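Long-range contact in Tetur07g02040 (Tetranychus urticae, PDB 6BDJ), which probably cleaves aromatic diol rings between the two hydroxyl-bearing carbons, as a ferric-iron intradiol dioxygenase that incorporates both atoms of molecular oxygen: residues 34-46 with 223-236. Numbering follows the deposited sequence.
Sequences CSLSPEVGEGPYF and NLAINPLHRSNLMW
With CG anti to the backbone N (chi1 -172°), Glu42 reaches across to Trp236, whose own CG, likewise anti (-173°), brings one indole face against Pro44, with Gly43 C near CE3. Glu42 OE1 takes the Trp236 N-H at 2.9 Å, almost straight but from above the carboxylate plane, while OE2 forms a salt bridge with Arg151. Glu42 N in turn donates to Leu234 O (3.1 Å). Pro44 CA sits over the indole face, 4.0 Å from the centroid of the five-membered ring, a CH-pi contact; Trp236 NE1 bonds to Lys106 O. Replacing Trp236 by alanine is likely to open a gap beside Pro44 and leave Lys106 O without its indole donor. Further back, Glu39 OE1 receives the Ser232 hydroxyl on its syn side (2.7 Å) and also Ile161 N, and Ser232 OG accepts from Leu234 N in an ST turn. Water 1 links Glu39 OE2 to His230 NE2 and Asn233 N, and Leu234 CD1 packs on Glu39 CB (3.3 Å). At strand 218-226, Ser37 N donates to Ala225 O (2.8 Å), and Ala225 N donates back to Ser37 OG (3.2 Å). Both carboxylates, each met by at least two donors, are thus likely to stay ionised, tying the C-terminal tail to a loop in which the side chain of Pro44 lies about 6 Å from the ferric ion.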
ATOM      1  N   CYS A  34       4.679   0.314 -19.386  1.00110.51           N
ATOM      2  CA  CYS A  34       3.344  -0.127 -19.919  1.00108.13           C
ATOM      3  C   CYS A  34       3.276  -1.654 -20.148  1.00103.97           C
ATOM      4  O   CYS A  34       3.175  -2.184 -21.270  1.00107.93           O
ATOM      5  CB  CYS A  34       2.946   0.690 -21.161  1.00111.97           C
ATOM      6  SG  CYS A  34       1.175   0.628 -21.511  1.00111.32           S
ATOM      7  N   SER A  35       3.362  -2.351 -19.028  1.00 95.42           N
ATOM      8  CA  SER A  35       2.928  -3.729 -18.930  1.00 88.89           C
ATOM      9  C   SER A  35       2.042  -3.828 -17.691  1.00 80.91           C
ATOM     10  O   SER A  35       2.257  -3.114 -16.693  1.00 75.97           O
ATOM     11  CB  SER A  35       4.113  -4.691 -18.846  1.00 90.31           C
ATOM     12  OG  SER A  35       4.957  -4.385 -17.752  1.00 88.90           O
ATOM     13  N   LEU A  36       1.032  -4.683 -17.787  1.00 75.87           N
ATOM     14  CA  LEU A  36       0.027  -4.811 -16.768  1.00 73.73           C
ATOM     15  C   LEU A  36       0.666  -5.102 -15.416  1.00 69.03           C
ATOM     16  O   LEU A  36       1.347  -6.113 -15.243  1.00 66.99           O
ATOM     17  CB  LEU A  36      -0.952  -5.906 -17.153  1.00 75.96           C
ATOM     18  CG  LEU A  36      -2.092  -6.213 -16.179  1.00 76.38           C
ATOM     19  CD1 LEU A  36      -3.026  -5.010 -16.029  1.00 75.97           C
ATOM     20  CD2 LEU A  36      -2.810  -7.469 -16.666  1.00 76.79           C
ATOM     21  N   SER A  37       0.466  -4.191 -14.466  1.00 67.43           N
ATOM     22  CA  SER A  37       0.968  -4.401 -13.115  1.00 64.71           C
ATOM     23  C   SER A  37       0.333  -5.643 -12.503  1.00 61.69           C
ATOM     24  O   SER A  37      -0.793  -6.003 -12.835  1.00 63.67           O
ATOM     25  CB  SER A  37       0.738  -3.184 -12.251  1.00 64.32           C
ATOM     26  OG  SER A  37       1.634  -2.161 -12.647  1.00 68.69           O
ATOM     27  N   PRO A  38       1.078  -6.338 -11.649  1.00 60.06           N
ATOM     28  CA  PRO A  38       0.492  -7.496 -11.021  1.00 58.81           C
ATOM     29  C   PRO A  38      -0.489  -7.084  -9.919  1.00 55.53           C
ATOM     30  O   PRO A  38      -0.360  -6.010  -9.338  1.00 49.40           O
ATOM     31  CB  PRO A  38       1.700  -8.167 -10.387  1.00 60.79           C
ATOM     32  CG  PRO A  38       2.557  -7.006  -9.976  1.00 60.92           C
ATOM     33  CD  PRO A  38       2.437  -6.058 -11.138  1.00 60.79           C
ATOM     34  N   GLU A  39      -1.456  -7.957  -9.676  1.00 54.88           N
ATOM     35  CA  GLU A  39      -2.353  -7.858  -8.563  1.00 53.21           C
ATOM     36  C   GLU A  39      -1.888  -8.763  -7.438  1.00 51.91           C
ATOM     37  O   GLU A  39      -1.208  -9.785  -7.659  1.00 49.83           O
ATOM     38  CB  GLU A  39      -3.743  -8.310  -8.972  1.00 56.53           C
ATOM     39  CG  GLU A  39      -4.467  -7.387  -9.931  1.00 58.16           C
ATOM     40  CD  GLU A  39      -5.975  -7.535  -9.808  1.00 60.17           C
ATOM     41  OE1 GLU A  39      -6.600  -6.863  -8.929  1.00 57.86           O
ATOM     42  OE2 GLU A  39      -6.517  -8.335 -10.588  1.00 64.18           O
ATOM     43  N   VAL A  40      -2.292  -8.425  -6.218  1.00 50.19           N
ATOM     44  CA  VAL A  40      -1.890  -9.188  -5.026  1.00 50.05           C
ATOM     45  C   VAL A  40      -3.096  -9.151  -4.106  1.00 50.14           C
ATOM     46  O   VAL A  40      -3.819  -8.138  -4.064  1.00 52.15           O
ATOM     47  CB  VAL A  40      -0.701  -8.514  -4.296  1.00 51.36           C
ATOM     48  CG1 VAL A  40      -0.219  -9.398  -3.157  1.00 51.54           C
ATOM     49  CG2 VAL A  40       0.466  -8.261  -5.241  1.00 52.87           C
ATOM     50  N   GLY A  41      -3.279 -10.214  -3.328  1.00 49.03           N
ATOM     51  CA  GLY A  41      -4.442 -10.338  -2.445  1.00 49.71           C
ATOM     52  C   GLY A  41      -4.582  -9.132  -1.494  1.00 49.96           C
ATOM     53  O   GLY A  41      -3.603  -8.546  -1.053  1.00 50.27           O
ATOM     54  N   GLU A  42      -5.820  -8.772  -1.214  1.00 51.03           N
ATOM     55  CA  GLU A  42      -6.150  -7.622  -0.373  1.00 49.70           C
ATOM     56  C   GLU A  42      -5.690  -7.784   1.066  1.00 49.59           C
ATOM     57  O   GLU A  42      -5.407  -6.792   1.763  1.00 48.02           O
ATOM     58  CB  GLU A  42      -7.659  -7.464  -0.365  1.00 50.58           C
ATOM     59  CG  GLU A  42      -8.170  -6.215   0.299  1.00 49.61           C
ATOM     60  CD  GLU A  42      -9.637  -6.036  -0.005  1.00 52.18           C
ATOM     61  OE1 GLU A  42     -10.488  -6.638   0.718  1.00 53.75           O
ATOM     62  OE2 GLU A  42      -9.926  -5.308  -0.989  1.00 53.41           O
ATOM     63  N   GLY A  43      -5.665  -9.036   1.512  1.00 48.09           N
ATOM     64  CA  GLY A  43      -5.582  -9.347   2.926  1.00 47.76           C
ATOM     65  C   GLY A  43      -6.851  -8.930   3.651  1.00 47.42           C
ATOM     66  O   GLY A  43      -7.801  -8.469   3.022  1.00 46.05           O
ATOM     67  N   PRO A  44      -6.865  -9.080   4.977  1.00 46.99           N
ATOM     68  CA  PRO A  44      -8.079  -8.918   5.775  1.00 48.83           C
ATOM     69  C   PRO A  44      -8.410  -7.531   6.291  1.00 47.42           C
ATOM     70  O   PRO A  44      -9.450  -7.366   6.920  1.00 48.72           O
ATOM     71  CB  PRO A  44      -7.826  -9.848   6.981  1.00 51.55           C
ATOM     72  CG  PRO A  44      -6.363 -10.203   6.954  1.00 51.37           C
ATOM     73  CD  PRO A  44      -5.723  -9.481   5.809  1.00 49.34           C
ATOM     74  N   TYR A  45      -7.552  -6.542   6.064  1.00 45.54           N
ATOM     75  CA  TYR A  45      -7.700  -5.270   6.765  1.00 45.03           C
ATOM     76  C   TYR A  45      -8.126  -4.069   5.946  1.00 46.07           C
ATOM     77  O   TYR A  45      -8.002  -2.923   6.433  1.00 43.88           O
ATOM     78  CB  TYR A  45      -6.432  -4.961   7.558  1.00 45.55           C
ATOM     79  CG  TYR A  45      -6.025  -6.097   8.489  1.00 48.07           C
ATOM     80  CD1 TYR A  45      -6.940  -6.676   9.370  1.00 49.99           C
ATOM     81  CD2 TYR A  45      -4.738  -6.607   8.459  1.00 52.05           C
ATOM     82  CE1 TYR A  45      -6.564  -7.694  10.230  1.00 54.73           C
ATOM     83  CE2 TYR A  45      -4.342  -7.645   9.309  1.00 55.05           C
ATOM     84  CZ  TYR A  45      -5.258  -8.179  10.198  1.00 56.56           C
ATOM     85  OH  TYR A  45      -4.863  -9.196  11.028  1.00 59.75           O
ATOM     86  N   PHE A  46      -8.703  -4.295   4.760  1.00 44.62           N
ATOM     87  CA  PHE A  46      -9.279  -3.174   4.014  1.00 43.08           C
ATOM     88  C   PHE A  46     -10.492  -2.663   4.743  1.00 43.80           C
ATOM     89  O   PHE A  46     -11.284  -3.453   5.297  1.00 43.21           O
ATOM     90  CB  PHE A  46      -9.661  -3.533   2.580  1.00 44.14           C
ATOM     91  CG  PHE A  46     -10.168  -2.361   1.777  1.00 44.49           C
ATOM     92  CD1 PHE A  46      -9.391  -1.209   1.617  1.00 43.66           C
ATOM     93  CD2 PHE A  46     -11.437  -2.385   1.199  1.00 45.18           C
ATOM     94  CE1 PHE A  46      -9.873  -0.122   0.902  1.00 43.22           C
ATOM     95  CE2 PHE A  46     -11.908  -1.320   0.476  1.00 44.66           C
ATOM     96  CZ  PHE A  46     -11.140  -0.180   0.322  1.00 44.10           C
ATOM     97  N   ASN A 223       5.203   3.418 -10.606  1.00 74.17           N
ATOM     98  CA  ASN A 223       4.417   3.613 -11.804  1.00 76.36           C
ATOM     99  C   ASN A 223       3.600   2.350 -11.993  1.00 73.61           C
ATOM    100  O   ASN A 223       4.169   1.273 -11.993  1.00 76.55           O
ATOM    101  CB  ASN A 223       5.357   3.852 -12.989  1.00 81.52           C
ATOM    102  CG  ASN A 223       6.184   5.104 -12.815  1.00 84.24           C
ATOM    103  OD1 ASN A 223       5.684   6.092 -12.315  1.00 83.33           O
ATOM    104  ND2 ASN A 223       7.442   5.066 -13.232  1.00 88.68           N
ATOM    105  N   LEU A 224       2.279   2.477 -12.107  1.00 70.78           N
ATOM    106  CA  LEU A 224       1.379   1.327 -12.330  1.00 69.74           C
ATOM    107  C   LEU A 224       0.613   1.431 -13.648  1.00 68.61           C
ATOM    108  O   LEU A 224       0.205   2.522 -14.076  1.00 70.49           O
ATOM    109  CB  LEU A 224       0.375   1.184 -11.163  1.00 67.26           C
ATOM    110  CG  LEU A 224       0.983   0.938  -9.774  1.00 66.55           C
ATOM    111  CD1 LEU A 224      -0.003   1.181  -8.638  1.00 65.55           C
ATOM    112  CD2 LEU A 224       1.595  -0.451  -9.672  1.00 66.63           C
ATOM    113  N   ALA A 225       0.446   0.274 -14.284  1.00 70.28           N
ATOM    114  CA  ALA A 225      -0.430   0.103 -15.435  1.00 68.90           C
ATOM    115  C   ALA A 225      -1.546  -0.836 -15.012  1.00 66.04           C
ATOM    116  O   ALA A 225      -1.290  -1.978 -14.640  1.00 67.45           O
ATOM    117  CB  ALA A 225       0.335  -0.486 -16.602  1.00 71.95           C
ATOM    118  N   ILE A 226      -2.776  -0.357 -15.058  1.00 65.78           N
ATOM    119  CA  ILE A 226      -3.929  -1.164 -14.665  1.00 65.38           C
ATOM    120  C   ILE A 226      -4.962  -1.238 -15.795  1.00 67.93           C
ATOM    121  O   ILE A 226      -4.770  -0.669 -16.854  1.00 70.59           O
ATOM    122  CB  ILE A 226      -4.567  -0.618 -13.362  1.00 65.22           C
ATOM    123  CG1 ILE A 226      -5.052   0.824 -13.535  1.00 67.27           C
ATOM    124  CG2 ILE A 226      -3.582  -0.691 -12.200  1.00 61.50           C
ATOM    125  CD1 ILE A 226      -6.261   1.075 -12.672  1.00 67.42           C
ATOM    126  N   ASN A 227      -6.033  -1.974 -15.551  1.00 67.78           N
ATOM    127  CA  ASN A 227      -7.104  -2.160 -16.493  1.00 70.14           C
ATOM    128  C   ASN A 227      -8.402  -1.676 -15.878  1.00 72.24           C
ATOM    129  O   ASN A 227      -8.966  -2.364 -15.036  1.00 70.97           O
ATOM    130  CB  ASN A 227      -7.201  -3.653 -16.836  1.00 70.59           C
ATOM    131  CG  ASN A 227      -8.159  -3.919 -17.984  1.00 73.11           C
ATOM    132  OD1 ASN A 227      -8.799  -3.004 -18.509  1.00 76.01           O
ATOM    133  ND2 ASN A 227      -8.281  -5.168 -18.358  1.00 72.08           N
ATOM    134  N   PRO A 228      -8.896  -0.483 -16.288  1.00 79.68           N
ATOM    135  CA  PRO A 228     -10.120   0.068 -15.657  1.00 79.47           C
ATOM    136  C   PRO A 228     -11.413  -0.717 -15.905  1.00 82.13           C
ATOM    137  O   PRO A 228     -12.389  -0.503 -15.174  1.00 82.09           O
ATOM    138  CB  PRO A 228     -10.233   1.487 -16.241  1.00 82.61           C
ATOM    139  CG  PRO A 228      -9.376   1.500 -17.436  1.00 84.99           C
ATOM    140  CD  PRO A 228      -8.307   0.464 -17.245  1.00 82.32           C
ATOM    141  N   LEU A 229     -11.422  -1.594 -16.910  1.00 83.73           N
ATOM    142  CA  LEU A 229     -12.566  -2.470 -17.164  1.00 88.70           C
ATOM    143  C   LEU A 229     -12.495  -3.729 -16.307  1.00 88.53           C
ATOM    144  O   LEU A 229     -13.519  -4.380 -16.085  1.00 93.50           O
ATOM    145  CB  LEU A 229     -12.646  -2.868 -18.646  1.00 89.99           C
ATOM    146  N   HIS A 230     -11.296  -4.086 -15.846  1.00 85.71           N
ATOM    147  CA  HIS A 230     -11.111  -5.308 -15.064  1.00 79.97           C
ATOM    148  C   HIS A 230     -11.890  -5.178 -13.782  1.00 78.24           C
ATOM    149  O   HIS A 230     -11.852  -4.136 -13.160  1.00 75.30           O
ATOM    150  CB  HIS A 230      -9.640  -5.577 -14.756  1.00 78.19           C
ATOM    151  CG  HIS A 230      -9.400  -6.920 -14.110  1.00 77.42           C
ATOM    152  ND1 HIS A 230      -9.708  -8.108 -14.737  1.00 78.17           N
ATOM    153  CD2 HIS A 230      -8.897  -7.254 -12.896  1.00 75.89           C
ATOM    154  CE1 HIS A 230      -9.408  -9.116 -13.939  1.00 78.29           C
ATOM    155  NE2 HIS A 230      -8.914  -8.626 -12.815  1.00 77.26           N
ATOM    156  N   ARG A 231     -12.647  -6.209 -13.433  1.00 80.20           N
ATOM    157  CA  ARG A 231     -13.175  -6.341 -12.082  1.00 79.31           C
ATOM    158  C   ARG A 231     -12.261  -7.309 -11.355  1.00 72.78           C
ATOM    159  O   ARG A 231     -12.188  -8.494 -11.721  1.00 72.13           O
ATOM    160  CB  ARG A 231     -14.592  -6.888 -12.094  1.00 86.80           C
ATOM    161  CG  ARG A 231     -15.656  -5.928 -12.612  1.00 92.93           C
ATOM    162  CD  ARG A 231     -17.062  -6.424 -12.285  1.00 98.66           C
ATOM    163  NE  ARG A 231     -17.224  -7.860 -12.579  1.00104.34           N
ATOM    164  CZ  ARG A 231     -17.875  -8.404 -13.609  1.00110.11           C
ATOM    165  NH1 ARG A 231     -17.899  -9.736 -13.724  1.00112.52           N
ATOM    166  NH2 ARG A 231     -18.511  -7.656 -14.513  1.00114.77           N
ATOM    167  N   SER A 232     -11.546  -6.806 -10.345  1.00 66.69           N
ATOM    168  CA  SER A 232     -10.670  -7.640  -9.516  1.00 64.22           C
ATOM    169  C   SER A 232     -11.528  -8.642  -8.739  1.00 64.85           C
ATOM    170  O   SER A 232     -12.687  -8.379  -8.463  1.00 65.22           O
ATOM    171  CB  SER A 232      -9.852  -6.768  -8.547  1.00 60.61           C
ATOM    172  OG  SER A 232      -8.919  -7.550  -7.803  1.00 59.31           O
ATOM    173  N   ASN A 233     -10.972  -9.798  -8.418  1.00 66.15           N
ATOM    174  CA  ASN A 233     -11.632 -10.762  -7.523  1.00 71.18           C
ATOM    175  C   ASN A 233     -10.758 -10.994  -6.284  1.00 70.79           C
ATOM    176  O   ASN A 233     -10.902 -12.007  -5.582  1.00 71.84           O
ATOM    177  CB  ASN A 233     -11.985 -12.090  -8.255  1.00 74.60           C
ATOM    178  CG  ASN A 233     -10.760 -12.884  -8.697  1.00 76.06           C
ATOM    179  OD1 ASN A 233      -9.624 -12.398  -8.681  1.00 77.85           O
ATOM    180  ND2 ASN A 233     -10.996 -14.117  -9.113  1.00 78.13           N
ATOM    181  N   LEU A 234      -9.867 -10.045  -6.005  1.00 67.85           N
ATOM    182  CA  LEU A 234      -8.874 -10.224  -4.941  1.00 65.43           C
ATOM    183  C   LEU A 234      -9.249  -9.577  -3.619  1.00 63.63           C
ATOM    184  O   LEU A 234      -8.450  -9.574  -2.668  1.00 62.25           O
ATOM    185  CB  LEU A 234      -7.498  -9.766  -5.430  1.00 63.97           C
ATOM    186  CG  LEU A 234      -6.955 -10.792  -6.441  1.00 66.68           C
ATOM    187  CD1 LEU A 234      -5.780 -10.234  -7.207  1.00 67.77           C
ATOM    188  CD2 LEU A 234      -6.496 -12.078  -5.771  1.00 65.74           C
ATOM    189  N   MET A 235     -10.482  -9.065  -3.546  1.00 64.38           N
ATOM    190  CA  MET A 235     -11.024  -8.511  -2.324  1.00 64.84           C
ATOM    191  C   MET A 235     -11.196  -9.669  -1.336  1.00 65.58           C
ATOM    192  O   MET A 235     -11.397 -10.801  -1.756  1.00 65.39           O
ATOM    193  CB  MET A 235     -12.329  -7.709  -2.538  1.00 68.83           C
ATOM    194  CG  MET A 235     -13.405  -8.329  -3.425  1.00 75.57           C
ATOM    195  SD  MET A 235     -13.294  -8.133  -5.234  1.00 79.79           S
ATOM    196  CE  MET A 235     -12.088  -6.851  -5.530  1.00 76.18           C
ATOM    197  N   TRP A 236     -11.076  -9.387  -0.038  1.00 62.04           N
ATOM    198  CA  TRP A 236     -11.138 -10.409   1.002  1.00 63.63           C
ATOM    199  C   TRP A 236     -12.456 -11.166   1.056  1.00 68.21           C
ATOM    200  O   TRP A 236     -12.444 -12.365   1.324  1.00 69.64           O
ATOM    201  CB  TRP A 236     -10.828  -9.784   2.356  1.00 60.50           C
ATOM    202  CG  TRP A 236     -10.708 -10.756   3.466  1.00 60.94           C
ATOM    203  CD1 TRP A 236     -11.643 -11.017   4.401  1.00 62.37           C
ATOM    204  CD2 TRP A 236      -9.616 -11.655   3.720  1.00 59.79           C
ATOM    205  NE1 TRP A 236     -11.200 -11.992   5.270  1.00 64.42           N
ATOM    206  CE2 TRP A 236      -9.967 -12.423   4.850  1.00 62.26           C
ATOM    207  CE3 TRP A 236      -8.373 -11.870   3.111  1.00 58.52           C
ATOM    208  CZ2 TRP A 236      -9.107 -13.382   5.410  1.00 63.43           C
ATOM    209  CZ3 TRP A 236      -7.510 -12.826   3.658  1.00 60.22           C
ATOM    210  CH2 TRP A 236      -7.887 -13.575   4.801  1.00 62.81           C
TER
HETATM  211  O   HOH W   1      -8.509 -10.001 -10.239  1.00 65.04           O